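Local atomic coordinates of deoxyhypusine hydroxylase (PDB entry 4D50), a protein that hydroxylates the deoxyhypusine side chain of the translation factor eIF5A at a non-haem diiron centre, completing the synthesis of hypusine. Residues Q17-P22 with R31-L36; D55-K60 with E271-E276; Y149-P154 with L218-H223. All coordinates share one frame; numbering follows the deposited sequence. Where two conformers were deposited one is given.

Contact 1: Q17-P22 with R31-L36; sequences QTLVDP and RALFTL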
ATOM      1  N   GLN A  17     -14.047  16.777  -6.636  1.00 19.20           N
ATOM      2  CA  GLN A  17     -13.656  17.542  -7.835  1.00 21.65           C
ATOM      3  C   GLN A  17     -12.166  17.769  -7.857  1.00 19.90           C
ATOM      4  O   GLN A  17     -11.584  17.772  -8.938  1.00 23.27           O
ATOM      5  CB  GLN A  17     -14.462  18.850  -7.965  1.00 24.81           C
ATOM      6  CG  GLN A  17     -15.774  18.582  -8.686  1.00 29.50           C
ATOM      7  CD  GLN A  17     -16.926  19.491  -8.286  1.00 34.86           C
ATOM      8  OE1 GLN A  17     -16.833  20.297  -7.365  1.00 34.37           O
ATOM      9  NE2 GLN A  17     -18.033  19.359  -9.011  1.00 38.58           N
ATOM     10  N   THR A  18     -11.558  17.977  -6.696  1.00 18.25           N
ATOM     11  CA  THR A  18     -10.093  18.244  -6.596  1.00 17.09           C
ATOM     12  C   THR A  18      -9.319  16.979  -7.024  1.00 17.28           C
ATOM     13  O   THR A  18      -8.528  17.049  -7.891  1.00 15.29           O
ATOM     14  CB  THR A  18      -9.697  18.625  -5.223  1.00 17.88           C
ATOM     15  OG1 THR A  18     -10.355  19.843  -4.867  1.00 17.30           O
ATOM     16  CG2 THR A  18      -8.221  18.811  -5.089  1.00 15.87           C
ATOM     17  N   LEU A  19      -9.672  15.837  -6.449  1.00 14.26           N
ATOM     18  CA  LEU A  19      -9.160  14.571  -6.882  1.00 13.25           C
ATOM     19  C   LEU A  19      -9.161  14.254  -8.384  1.00 15.30           C
ATOM     20  O   LEU A  19      -8.190  13.750  -8.895  1.00 15.17           O
ATOM     21  CB  LEU A  19      -9.872  13.428  -6.128  1.00 12.04           C
ATOM     22  CG  LEU A  19      -9.321  12.040  -6.458  1.00 11.68           C
ATOM     23  CD1 LEU A  19      -7.845  11.867  -6.169  1.00 12.69           C
ATOM     24  CD2 LEU A  19     -10.194  11.027  -5.663  1.00 10.66           C
ATOM     25  N   VAL A  20     -10.282  14.504  -9.082  1.00 15.40           N
ATOM     26  CA  VAL A  20     -10.433  14.044 -10.467  1.00 15.44           C
ATOM     27  C   VAL A  20      -9.872  15.068 -11.478  1.00 17.73           C
ATOM     28  O   VAL A  20      -9.758  14.751 -12.665  1.00 18.86           O
ATOM     29  CB  VAL A  20     -11.857  13.674 -10.867  1.00 16.21           C
ATOM     30  CG1 VAL A  20     -12.425  12.568  -9.946  1.00 16.03           C
ATOM     31  CG2 VAL A  20     -12.781  14.901 -10.906  1.00 18.11           C
ATOM     32  N   ASP A  21      -9.495  16.226 -10.995  1.00 17.67           N
ATOM     33  CA  ASP A  21      -8.976  17.326 -11.849  1.00 21.31           C
ATOM     34  C   ASP A  21      -7.509  17.107 -12.158  1.00 21.97           C
ATOM     35  O   ASP A  21      -6.667  17.300 -11.270  1.00 23.40           O
ATOM     36  CB  ASP A  21      -9.110  18.619 -11.095  1.00 20.14           C
ATOM     37  CG  ASP A  21      -8.805  19.855 -11.951  1.00 21.47           C
ATOM     38  OD1 ASP A  21      -8.323  19.687 -13.066  1.00 19.80           O
ATOM     39  OD2 ASP A  21      -9.048  20.956 -11.444  1.00 20.39           O
ATOM     40  N   PRO A  22      -7.184  16.791 -13.425  1.00 22.87           N
ATOM     41  CA  PRO A  22      -5.764  16.499 -13.725  1.00 23.94           C
ATOM     42  C   PRO A  22      -4.857  17.701 -13.717  1.00 24.35           C
ATOM     43  O   PRO A  22      -3.654  17.523 -13.854  1.00 25.70           O
ATOM     44  CB  PRO A  22      -5.819  15.838 -15.096  1.00 24.70           C
ATOM     45  CG  PRO A  22      -7.048  16.345 -15.723  1.00 25.22           C
ATOM     46  CD  PRO A  22      -8.014  16.742 -14.642  1.00 24.01           C
ATOM     47  N   ARG A  31      -4.067  14.586  -1.086  1.00 16.00           N
ATOM     48  CA  ARG A  31      -4.744  15.099   0.081  1.00 16.99           C
ATOM     49  C   ARG A  31      -6.210  14.884  -0.059  1.00 15.04           C
ATOM     50  O   ARG A  31      -6.839  14.447   0.903  1.00 16.41           O
ATOM     51  CB  ARG A  31      -4.512  16.609   0.254  1.00 17.94           C
ATOM     52  CG  ARG A  31      -3.228  16.904   0.929  1.00 21.97           C
ATOM     53  CD  ARG A  31      -2.945  18.411   0.923  1.00 25.66           C
ATOM     54  NE  ARG A  31      -1.512  18.588   1.095  1.00 27.39           N
ATOM     55  CZ  ARG A  31      -0.868  18.344   2.238  1.00 29.15           C
ATOM     56  NH1 ARG A  31      -1.530  17.981   3.342  1.00 25.08           N
ATOM     57  NH2 ARG A  31       0.448  18.481   2.288  1.00 30.26           N
ATOM     58  N   ALA A  32      -6.756  15.161  -1.226  1.00 13.61           N
ATOM     59  CA  ALA A  32      -8.223  14.912  -1.471  1.00 13.09           C
ATOM     60  C   ALA A  32      -8.568  13.444  -1.294  1.00 12.82           C
ATOM     61  O   ALA A  32      -9.569  13.049  -0.688  1.00 12.99           O
ATOM     62  CB  ALA A  32      -8.596  15.389  -2.847  1.00 14.65           C
ATOM     63  N   LEU A  33      -7.759  12.601  -1.926  1.00 12.24           N
ATOM     64  CA  LEU A  33      -7.967  11.177  -1.849  1.00 12.56           C
ATOM     65  C   LEU A  33      -7.996  10.646  -0.424  1.00 12.14           C
ATOM     66  O   LEU A  33      -8.878   9.915  -0.072  1.00 12.63           O
ATOM     67  CB  LEU A  33      -6.870  10.416  -2.634  1.00 12.32           C
ATOM     68  CG  LEU A  33      -6.854   8.885  -2.465  1.00 11.72           C
ATOM     69  CD1 LEU A  33      -8.166   8.234  -2.956  1.00 12.47           C
ATOM     70  CD2 LEU A  33      -5.644   8.292  -3.180  1.00 10.89           C
ATOM     71  N   PHE A  34      -6.986  10.958   0.418  1.00 13.21           N
ATOM     72  CA  PHE A  34      -6.980  10.481   1.756  1.00 13.19           C
ATOM     73  C   PHE A  34      -8.065  11.098   2.624  1.00 12.55           C
ATOM     74  O   PHE A  34      -8.587  10.443   3.516  1.00 14.58           O
ATOM     75  CB  PHE A  34      -5.574  10.565   2.354  1.00 13.87           C
ATOM     76  CG  PHE A  34      -4.691   9.488   1.801  1.00 17.07           C
ATOM     77  CD1 PHE A  34      -4.883   8.127   2.178  1.00 18.81           C
ATOM     78  CD2 PHE A  34      -3.725   9.788   0.888  1.00 19.96           C
ATOM     79  CE1 PHE A  34      -4.135   7.105   1.625  1.00 18.27           C
ATOM     80  CE2 PHE A  34      -2.972   8.751   0.325  1.00 19.45           C
ATOM     81  CZ  PHE A  34      -3.190   7.438   0.699  1.00 18.71           C
ATOM     82  N   THR A  35      -8.507  12.287   2.288  1.00 13.29           N
ATOM     83  CA  THR A  35      -9.648  12.813   3.018  1.00 14.12           C
ATOM     84  C   THR A  35     -10.890  11.976   2.657  1.00 13.53           C
ATOM     85  O   THR A  35     -11.639  11.599   3.556  1.00 15.71           O
ATOM     86  CB  THR A  35      -9.834  14.301   2.707  1.00 15.18           C
ATOM     87  OG1 THR A  35      -8.615  14.966   3.067  1.00 15.70           O
ATOM     88  CG2 THR A  35     -11.035  14.944   3.484  1.00 15.51           C
ATOM     89  N   LEU A  36     -11.122  11.709   1.391  1.00 11.46           N
ATOM     90  CA  LEU A  36     -12.253  10.889   0.997  1.00 11.79           C
ATOM     91  C   LEU A  36     -12.198   9.534   1.607  1.00 11.60           C
ATOM     92  O   LEU A  36     -13.242   8.973   1.904  1.00 11.62           O
ATOM     93  CB  LEU A  36     -12.377  10.762  -0.497  1.00 12.89           C
ATOM     94  CG  LEU A  36     -12.706  12.041  -1.263  1.00 13.38           C
ATOM     95  CD1 LEU A  36     -12.608  11.777  -2.769  1.00 14.12           C
ATOM     96  CD2 LEU A  36     -14.126  12.516  -0.931  1.00 14.02           C
TER

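Contact 2: D55-K60 with E271-E276; sequences DSALLK and ERVVRE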
ATOM      1  N   ASP A  55      -3.709   9.285 -15.791  1.00 14.68           N
ATOM      2  CA  ASP A  55      -2.461   8.880 -16.294  1.00 17.44           C
ATOM      3  C   ASP A  55      -1.450   8.357 -15.307  1.00 14.74           C
ATOM      4  O   ASP A  55      -0.555   7.616 -15.683  1.00 17.71           O
ATOM      5  CB  ASP A  55      -1.799  10.198 -16.805  1.00 23.53           C
ATOM      6  CG  ASP A  55      -1.338  10.116 -18.154  1.00 29.35           C
ATOM      7  OD1 ASP A  55      -1.925   9.311 -18.936  1.00 37.04           O
ATOM      8  OD2 ASP A  55      -0.374  10.923 -18.412  1.00 33.35           O
ATOM      9  N   SER A  56      -1.516   8.818 -14.071  1.00 13.31           N
ATOM     10  CA  SER A  56      -0.538   8.491 -13.057  1.00 12.06           C
ATOM     11  C   SER A  56      -0.791   7.120 -12.453  1.00 12.14           C
ATOM     12  O   SER A  56      -1.732   6.973 -11.732  1.00 11.12           O
ATOM     13  CB  SER A  56      -0.566   9.529 -11.960  1.00 11.71           C
ATOM     14  OG  SER A  56       0.173   9.173 -10.751  1.00 11.82           O
ATOM     15  N   ALA A  57       0.145   6.209 -12.658  1.00 11.73           N
ATOM     16  CA  ALA A  57       0.049   4.817 -12.034  1.00 10.82           C
ATOM     17  C   ALA A  57       0.131   4.936 -10.515  1.00 11.94           C
ATOM     18  O   ALA A  57      -0.583   4.202  -9.777  1.00 10.95           O
ATOM     19  CB  ALA A  57       1.185   3.915 -12.508  1.00 11.10           C
ATOM     20  N   LEU A  58       0.995   5.820 -10.020  1.00 11.11           N
ATOM     21  CA  LEU A  58       1.105   6.144  -8.574  1.00 11.08           C
ATOM     22  C   LEU A  58      -0.267   6.546  -8.006  1.00 10.86           C
ATOM     23  O   LEU A  58      -0.771   5.928  -7.045  1.00  9.67           O
ATOM     24  CB  LEU A  58       2.102   7.256  -8.281  1.00 12.41           C
ATOM     25  CG  LEU A  58       2.216   7.546  -6.792  1.00 15.00           C
ATOM     26  CD1 LEU A  58       2.846   6.379  -6.038  1.00 18.82           C
ATOM     27  CD2 LEU A  58       3.074   8.775  -6.504  1.00 14.80           C
ATOM     28  N   LEU A  59      -0.910   7.507  -8.651  1.00  9.56           N
ATOM     29  CA  LEU A  59      -2.209   7.924  -8.124  1.00 10.70           C
ATOM     30  C   LEU A  59      -3.205   6.768  -8.203  1.00  9.63           C
ATOM     31  O   LEU A  59      -3.872   6.460  -7.243  1.00  9.38           O
ATOM     32  CB  LEU A  59      -2.721   9.171  -8.855  1.00 10.92           C
ATOM     33  CG  LEU A  59      -4.049   9.685  -8.302  1.00 11.95           C
ATOM     34  CD1 LEU A  59      -4.037  10.139  -6.863  1.00 13.10           C
ATOM     35  CD2 LEU A  59      -4.493  10.858  -9.236  1.00 13.49           C
ATOM     36  N   LYS A  60      -3.276   6.077  -9.347  1.00  9.30           N
ATOM     37  CA  LYS A  60      -4.290   5.036  -9.530  1.00  9.75           C
ATOM     38  C   LYS A  60      -4.185   3.874  -8.532  1.00 10.25           C
ATOM     39  O   LYS A  60      -5.184   3.370  -8.033  1.00 11.10           O
ATOM     40  CB  LYS A  60      -4.243   4.477 -10.931  1.00 10.86           C
ATOM     41  CG  LYS A  60      -4.814   5.390 -12.007  1.00 11.46           C
ATOM     42  CD  LYS A  60      -4.914   4.669 -13.355  1.00 13.32           C
ATOM     43  CE  LYS A  60      -3.563   4.449 -13.972  1.00 15.14           C
ATOM     44  NZ  LYS A  60      -3.604   3.972 -15.371  1.00 18.34           N
ATOM     45  N   GLU A 271      11.912   7.146 -13.835  1.00 15.35           N
ATOM     46  CA  GLU A 271      10.703   6.349 -13.592  1.00 13.27           C
ATOM     47  C   GLU A 271       9.703   7.300 -12.976  1.00 12.85           C
ATOM     48  O   GLU A 271       9.928   7.919 -11.908  1.00 14.86           O
ATOM     49  CB  GLU A 271      11.038   5.177 -12.663  1.00 14.96           C
ATOM     50  CG  GLU A 271      11.881   4.123 -13.348  1.00 17.42           C
ATOM     51  CD  GLU A 271      11.113   3.346 -14.392  1.00 18.81           C
ATOM     52  OE1 GLU A 271       9.833   3.365 -14.389  1.00 24.37           O
ATOM     53  OE2 GLU A 271      11.763   2.742 -15.248  1.00 24.83           O
ATOM     54  N   ARG A 272       8.636   7.509 -13.710  1.00 11.34           N
ATOM     55  CA  ARG A 272       7.581   8.399 -13.285  1.00 11.63           C
ATOM     56  C   ARG A 272       7.061   8.031 -11.939  1.00 11.05           C
ATOM     57  O   ARG A 272       6.833   8.927 -11.131  1.00 12.32           O
ATOM     58  CB  ARG A 272       6.399   8.344 -14.279  1.00 11.53           C
ATOM     59  CG  ARG A 272       5.345   9.359 -13.911  1.00 11.42           C
ATOM     60  CD  ARG A 272       4.412   9.549 -15.099  1.00 12.08           C
ATOM     61  NE  ARG A 272       3.328  10.411 -14.730  1.00 11.16           N
ATOM     62  CZ  ARG A 272       2.280  10.674 -15.524  1.00 12.20           C
ATOM     63  NH1 ARG A 272       2.241  10.180 -16.736  1.00 12.88           N
ATOM     64  NH2 ARG A 272       1.311  11.445 -15.094  1.00 12.86           N
ATOM     65  N   VAL A 273       6.890   6.742 -11.634  1.00 11.22           N
ATOM     66  CA  VAL A 273       6.358   6.364 -10.338  0.50 11.83           C
ATOM     67  C   VAL A 273       7.324   6.785  -9.188  1.00 11.15           C
ATOM     68  O   VAL A 273       6.903   7.224  -8.105  1.00 11.54           O
ATOM     69  CB  VAL A 273       6.045   4.860 -10.271  0.50 12.45           C
ATOM     70  CG1 VAL A 273       5.259   4.559  -9.017  0.50 13.03           C
ATOM     71  CG2 VAL A 273       5.243   4.410 -11.504  0.50 13.41           C
ATOM     72  N   VAL A 274       8.617   6.676  -9.435  1.00 11.54           N
ATOM     73  CA  VAL A 274       9.631   7.129  -8.513  1.00 10.82           C
ATOM     74  C   VAL A 274       9.730   8.643  -8.378  1.00 10.00           C
ATOM     75  O   VAL A 274       9.685   9.182  -7.241  1.00  9.12           O
ATOM     76  CB  VAL A 274      11.027   6.529  -8.877  1.00 11.48           C
ATOM     77  CG1 VAL A 274      12.113   7.092  -7.949  1.00 12.02           C
ATOM     78  CG2 VAL A 274      10.948   5.009  -8.769  1.00 11.53           C
ATOM     79  N   ARG A 275       9.785   9.375  -9.469  1.00  9.96           N
ATOM     80  CA  ARG A 275       9.666  10.847  -9.368  1.00 10.79           C
ATOM     81  C   ARG A 275       8.485  11.338  -8.589  1.00 10.30           C
ATOM     82  O   ARG A 275       8.576  12.257  -7.765  1.00 10.76           O
ATOM     83  CB  ARG A 275       9.645  11.548 -10.755  1.00 12.86           C
ATOM     84  CG  ARG A 275      10.858  11.403 -11.634  1.00 15.67           C
ATOM     85  CD  ARG A 275      10.646  12.378 -12.810  1.00 16.13           C
ATOM     86  NE  ARG A 275       9.441  12.191 -13.633  1.00 15.67           N
ATOM     87  CZ  ARG A 275       9.365  11.330 -14.655  1.00 15.50           C
ATOM     88  NH1 ARG A 275      10.354  10.475 -14.874  1.00 17.12           N
ATOM     89  NH2 ARG A 275       8.277  11.221 -15.403  1.00 15.06           N
ATOM     90  N   GLU A 276       7.305  10.785  -8.894  1.00 10.05           N
ATOM     91  CA  GLU A 276       6.103  11.296  -8.235  1.00 10.45           C
ATOM     92  C   GLU A 276       6.051  10.956  -6.788  1.00  9.88           C
ATOM     93  O   GLU A 276       5.582  11.790  -5.992  1.00  9.56           O
ATOM     94  CB  GLU A 276       4.877  10.759  -8.944  1.00 10.37           C
ATOM     95  CG  GLU A 276       4.684  11.391 -10.282  1.00 11.26           C
ATOM     96  CD  GLU A 276       3.446  10.882 -11.032  1.00 13.16           C
ATOM     97  OE1 GLU A 276       2.712   9.909 -10.630  1.00 14.17           O
ATOM     98  OE2 GLU A 276       3.218  11.530 -12.101  1.00 12.73           O
TER
HETATM   99  O   HOH W   1       3.176   7.328 -11.505  1.00 17.24           O

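Contact 3: Y149-P154 with L218-H223; sequences YLSVDP and LGQLQH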
ATOM      1  N   TYR A 149      -1.027  -1.041  14.522  1.00 13.44           N
ATOM      2  CA  TYR A 149      -1.247  -0.271  13.281  1.00 12.45           C
ATOM      3  C   TYR A 149      -2.724  -0.367  12.854  1.00 12.55           C
ATOM      4  O   TYR A 149      -3.364  -1.347  13.091  1.00 14.57           O
ATOM      5  CB  TYR A 149      -0.312  -0.789  12.194  1.00 11.21           C
ATOM      6  CG  TYR A 149       1.139  -0.490  12.587  1.00 10.40           C
ATOM      7  CD1 TYR A 149       1.832  -1.365  13.402  1.00 11.42           C
ATOM      8  CD2 TYR A 149       1.729   0.708  12.261  1.00 11.02           C
ATOM      9  CE1 TYR A 149       3.112  -1.065  13.847  1.00 12.04           C
ATOM     10  CE2 TYR A 149       2.996   1.005  12.665  1.00 10.73           C
ATOM     11  CZ  TYR A 149       3.681   0.090  13.453  1.00 11.61           C
ATOM     12  OH  TYR A 149       4.903   0.275  13.883  1.00 12.56           O
ATOM     13  N   LEU A 150      -3.247   0.700  12.314  1.00 16.11           N
ATOM     14  CA  LEU A 150      -4.668   0.767  12.010  1.00 17.04           C
ATOM     15  C   LEU A 150      -4.955   0.331  10.594  1.00 14.33           C
ATOM     16  O   LEU A 150      -6.140   0.164  10.220  1.00 14.29           O
ATOM     17  CB  LEU A 150      -5.229   2.159  12.273  1.00 19.35           C
ATOM     18  CG  LEU A 150      -5.147   2.659  13.742  1.00 22.15           C
ATOM     19  CD1 LEU A 150      -5.510   4.105  13.872  1.00 24.16           C
ATOM     20  CD2 LEU A 150      -5.983   1.789  14.687  1.00 24.16           C
ATOM     21  N   SER A 151      -3.904   0.068   9.859  1.00 11.46           N
ATOM     22  CA  SER A 151      -3.999  -0.466   8.509  1.00 10.14           C
ATOM     23  C   SER A 151      -4.685  -1.780   8.502  1.00  9.28           C
ATOM     24  O   SER A 151      -4.567  -2.570   9.475  1.00  9.26           O
ATOM     25  CB  SER A 151      -2.610  -0.601   7.845  1.00  9.88           C
ATOM     26  OG  SER A 151      -1.717  -1.322   8.643  1.00  9.69           O
ATOM     27  N   VAL A 152      -5.333  -2.085   7.384  1.00  9.63           N
ATOM     28  CA  VAL A 152      -5.737  -3.433   7.125  1.00 10.13           C
ATOM     29  C   VAL A 152      -4.683  -4.115   6.279  1.00 10.05           C
ATOM     30  O   VAL A 152      -4.447  -3.713   5.129  1.00 11.83           O
ATOM     31  CB  VAL A 152      -7.078  -3.473   6.352  1.00 10.02           C
ATOM     32  CG1 VAL A 152      -7.520  -4.936   6.117  1.00 10.92           C
ATOM     33  CG2 VAL A 152      -8.156  -2.620   7.029  1.00 10.59           C
ATOM     34  N   ASP A 153      -4.052  -5.132   6.830  1.00  9.86           N
ATOM     35  CA  ASP A 153      -2.849  -5.715   6.239  1.00 10.18           C
ATOM     36  C   ASP A 153      -3.181  -6.917   5.410  1.00  9.19           C
ATOM     37  O   ASP A 153      -4.237  -7.573   5.625  1.00  9.84           O
ATOM     38  CB  ASP A 153      -1.864  -6.117   7.363  1.00  9.85           C
ATOM     39  CG  ASP A 153      -1.413  -4.923   8.225  1.00 11.59           C
ATOM     40  OD1 ASP A 153      -1.375  -3.745   7.688  1.00 12.34           O
ATOM     41  OD2 ASP A 153      -1.172  -5.138   9.409  1.00 11.40           O
ATOM     42  N   PRO A 154      -2.312  -7.290   4.468  1.00  8.68           N
ATOM     43  CA  PRO A 154      -2.623  -8.452   3.659  1.00  9.85           C
ATOM     44  C   PRO A 154      -2.502  -9.781   4.347  1.00  9.64           C
ATOM     45  O   PRO A 154      -2.876 -10.744   3.738  1.00 11.71           O
ATOM     46  CB  PRO A 154      -1.562  -8.408   2.547  1.00  9.85           C
ATOM     47  CG  PRO A 154      -0.545  -7.423   3.009  1.00  9.59           C
ATOM     48  CD  PRO A 154      -1.263  -6.467   3.829  1.00  9.05           C
ATOM     49  N   LEU A 218       8.420  -0.980   6.612  1.00  8.42           N
ATOM     50  CA  LEU A 218       9.509  -0.126   7.109  1.00  8.12           C
ATOM     51  C   LEU A 218       9.030   1.335   7.202  1.00  7.69           C
ATOM     52  O   LEU A 218       9.378   2.046   8.189  1.00  7.13           O
ATOM     53  CB  LEU A 218      10.791  -0.294   6.272  1.00  8.97           C
ATOM     54  CG  LEU A 218      11.570  -1.577   6.532  1.00  9.29           C
ATOM     55  CD1 LEU A 218      12.641  -1.789   5.456  1.00  9.76           C
ATOM     56  CD2 LEU A 218      12.045  -1.710   7.951  1.00  9.19           C
ATOM     57  N   GLY A 219       8.227   1.816   6.258  1.00  8.18           N
ATOM     58  CA  GLY A 219       7.635   3.117   6.308  1.00  8.81           C
ATOM     59  C   GLY A 219       6.614   3.252   7.412  1.00  9.59           C
ATOM     60  O   GLY A 219       6.433   4.341   8.031  1.00 11.91           O
ATOM     61  N   GLN A 220       5.955   2.136   7.791  1.00  9.56           N
ATOM     62  CA  GLN A 220       4.980   2.181   8.893  1.00 10.09           C
ATOM     63  C   GLN A 220       5.689   2.192  10.204  1.00 10.75           C
ATOM     64  O   GLN A 220       5.325   3.031  11.088  1.00 12.07           O
ATOM     65  CB  GLN A 220       4.077   0.944   8.847  1.00 10.24           C
ATOM     66  CG  GLN A 220       3.082   0.909   7.743  1.00 10.40           C
ATOM     67  CD  GLN A 220       2.096  -0.248   7.985  1.00 10.99           C
ATOM     68  OE1 GLN A 220       2.471  -1.421   8.050  1.00 10.83           O
ATOM     69  NE2 GLN A 220       0.866   0.118   8.181  1.00 13.30           N
ATOM     70  N   LEU A 221       6.693   1.317  10.347  1.00 11.02           N
ATOM     71  CA  LEU A 221       7.507   1.189  11.566  1.00 10.94           C
ATOM     72  C   LEU A 221       8.272   2.510  11.792  1.00 12.53           C
ATOM     73  O   LEU A 221       8.363   3.001  12.927  1.00 12.37           O
ATOM     74  CB  LEU A 221       8.526   0.096  11.432  1.00 10.95           C
ATOM     75  CG  LEU A 221       9.434  -0.189  12.619  1.00 11.04           C
ATOM     76  CD1 LEU A 221       8.649  -0.411  13.937  1.00 11.15           C
ATOM     77  CD2 LEU A 221      10.247  -1.392  12.301  1.00 10.77           C
ATOM     78  N   GLN A 222       8.725   3.123  10.712  1.00 14.69           N
ATOM     79  CA  GLN A 222       9.286   4.483  10.853  1.00 15.15           C
ATOM     80  C   GLN A 222      10.521   4.510  11.745  1.00 15.94           C
ATOM     81  O   GLN A 222      10.844   5.570  12.340  1.00 17.97           O
ATOM     82  CB  GLN A 222       8.206   5.493  11.374  1.00 16.36           C
ATOM     83  CG  GLN A 222       7.658   6.399  10.301  1.00 18.56           C
ATOM     84  CD  GLN A 222       6.841   7.567  10.845  1.00 20.08           C
ATOM     85  OE1 GLN A 222       5.674   7.709  10.550  1.00 27.79           O
ATOM     86  NE2 GLN A 222       7.471   8.424  11.646  1.00 24.99           N
ATOM     87  N   HIS A 223      11.249   3.400  11.854  1.00 16.03           N
ATOM     88  CA  HIS A 223      12.436   3.351  12.650  1.00 15.98           C
ATOM     89  C   HIS A 223      13.635   3.747  11.781  1.00 15.89           C
ATOM     90  O   HIS A 223      13.855   3.200  10.684  1.00 15.54           O
ATOM     91  CB  HIS A 223      12.729   2.005  13.225  1.00 16.85           C
ATOM     92  CG  HIS A 223      13.719   2.042  14.344  1.00 20.60           C
ATOM     93  ND1 HIS A 223      15.071   2.257  14.158  1.00 20.05           N
ATOM     94  CD2 HIS A 223      13.539   1.941  15.680  1.00 24.05           C
ATOM     95  CE1 HIS A 223      15.690   2.264  15.322  1.00 19.66           C
ATOM     96  NE2 HIS A 223      14.788   2.066  16.265  1.00 23.27           N
TER

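Contact 1: Q17-P22 with R31-L36
Leu19 lays its side chain against three residues of the helix opposite, and each part of it finds a different partner. Its CB sits 4.0 Å from Ala32 CB, where the two backbones come nearest, with 5.5 Å between the CA atoms of Leu19 and Ala32. The two methyls then part: Leu19 CD1 rests 3.9 Å from Leu33 CB, while Leu19 CD2 meets Leu36 CD1 at 3.8 Å, the two side chains crossing at a slant. Leu19 can straddle these three residues because its CG stands anti to the backbone N (chi1 -176°), which carries the fork out over the neighbouring helix. Ala32 has only a methyl to offer, and that methyl lies 3.8 Å from Leu19 N, close against the backbone itself. Thr18 adds its CG2 to the same methyl, 4.1 Å from Ala32 CB. The side chains meet through carbon alone, and the small Ala32 is consistent with the close approach of the two helices. Further out, Arg29 NE donates to Leu19 O near the end of helix 3-20. Helices 3-20 and 26-39 form an antiparallel hairpin; Leu36 also packs on Val12 and Ile15, and Leu33 reaches Ile48 of helix 42-50 and Cys66 of helix 57-70.

Contact 2: D55-K60 with E271-E276
Arg272 reaches Asp55 with its CG anti to the backbone N (chi1 -175°) and its chain extended from there to NE, while Glu276, its CG beside its own backbone N (chi1 -72°), stretches out to Ser56. The guanidinium edge serves two acids in its plane: Arg272 NH1 donates to Asp55 OD2 at 3.2 Å, almost straight at 173°, and Arg272 NE donates to Glu276 OE2 at 2.9 Å. Asp55 OD2 and Glu276 OE2 are both met from above their carboxylate planes. Over one guanidinium face lies Ser56 CA. Ser56 OG donates to Glu276 OE1, 2.6 Å away on the syn side, and accepts from Leu59 N, so one hydroxyl both N-caps helix 57-70 and ties it to helix 272-289. In this HEAT-like solenoid the bond joins the start of helix 57-70, which runs into the first repeat, to the last helix of the chain. A water donates to Glu276 OE1 and accepts from Leu58 N at 3.0 Å, giving that oxygen a second donor, which probably favours the charged carboxylate. Beside these bonds the side chains of Leu58 and Glu276 run past each other in opposite directions, Leu58 CD2 3.6 Å from Glu276 CB. Leu58 also touches the iron ligand His245.

Contact 3: Y149-P154 with L218-H223
Tyr149 comes over the C-terminal end of helix 208-221 and meets Gln220 through CE2: this atom is 3.5 Å from Gln220 O, which lies at the ring edge near its plane, and 4.0 Å from Gln220 CB. The ring and the Gln220 amide are turned 39° against each other. Farther along the ring, the Tyr149 OH stands 3.6 Å from Leu221 CA and also nears the CD1 methyl of Leu221. Two residues on, Ser151 turns its OG between its backbone N and carbonyl carbon (chi1 53°), which aims it at the end of Gln220. There Gln220 NE2 donates to Ser151 OG at 3.0 Å, with the serine oxygen in the amide plane. That hydroxyl passes the chain of bonds on, donating to Asp153 OD1 at 2.6 Å on its syn side. Arg188 closes the circuit from helix 177-190, giving NH1 to Gln220 OE1 and pairing through NH2 with Asp153 OD2; with both ends of the amide bonded, to Ser151 and to Arg188, its rotation is probably set. Replacing Ser151 with alanine would probably leave Gln220 NE2 and Asp153 OD1 without the hydroxyl that links them, and the loop less firmly fastened to the helix. Here the long linker after helix 121-140 crosses to the fourth HEAT-like repeat, whose helix 208-221 also carries the iron ligand His212, and is fastened there by a polar network at the surface.

In the fold
Contacts 1 and 2 are neighbours in space, their centres 16 Å apart, and they touch directly where Leu19 CD1 lies 4.2 Å from Leu59 CD1, so the N-terminal hairpin packs onto the first iron-binding repeat. Contact 2 is the one beside the active site: the Leu58 side chain comes within about 6 Å of a bound iron ion, and about 4 Å from the side chain of the iron ligand His61. Contact 3 lies across the chain's centre from contact 2, with 21 Å between their centres. From the side chain of Gln220 to a bound iron ion is about 11 Å, and from that of Leu33 in contact 1 likewise about 11 Å. Contacts 1 and 3 do not touch, their nearest atoms being about 10 Å apart.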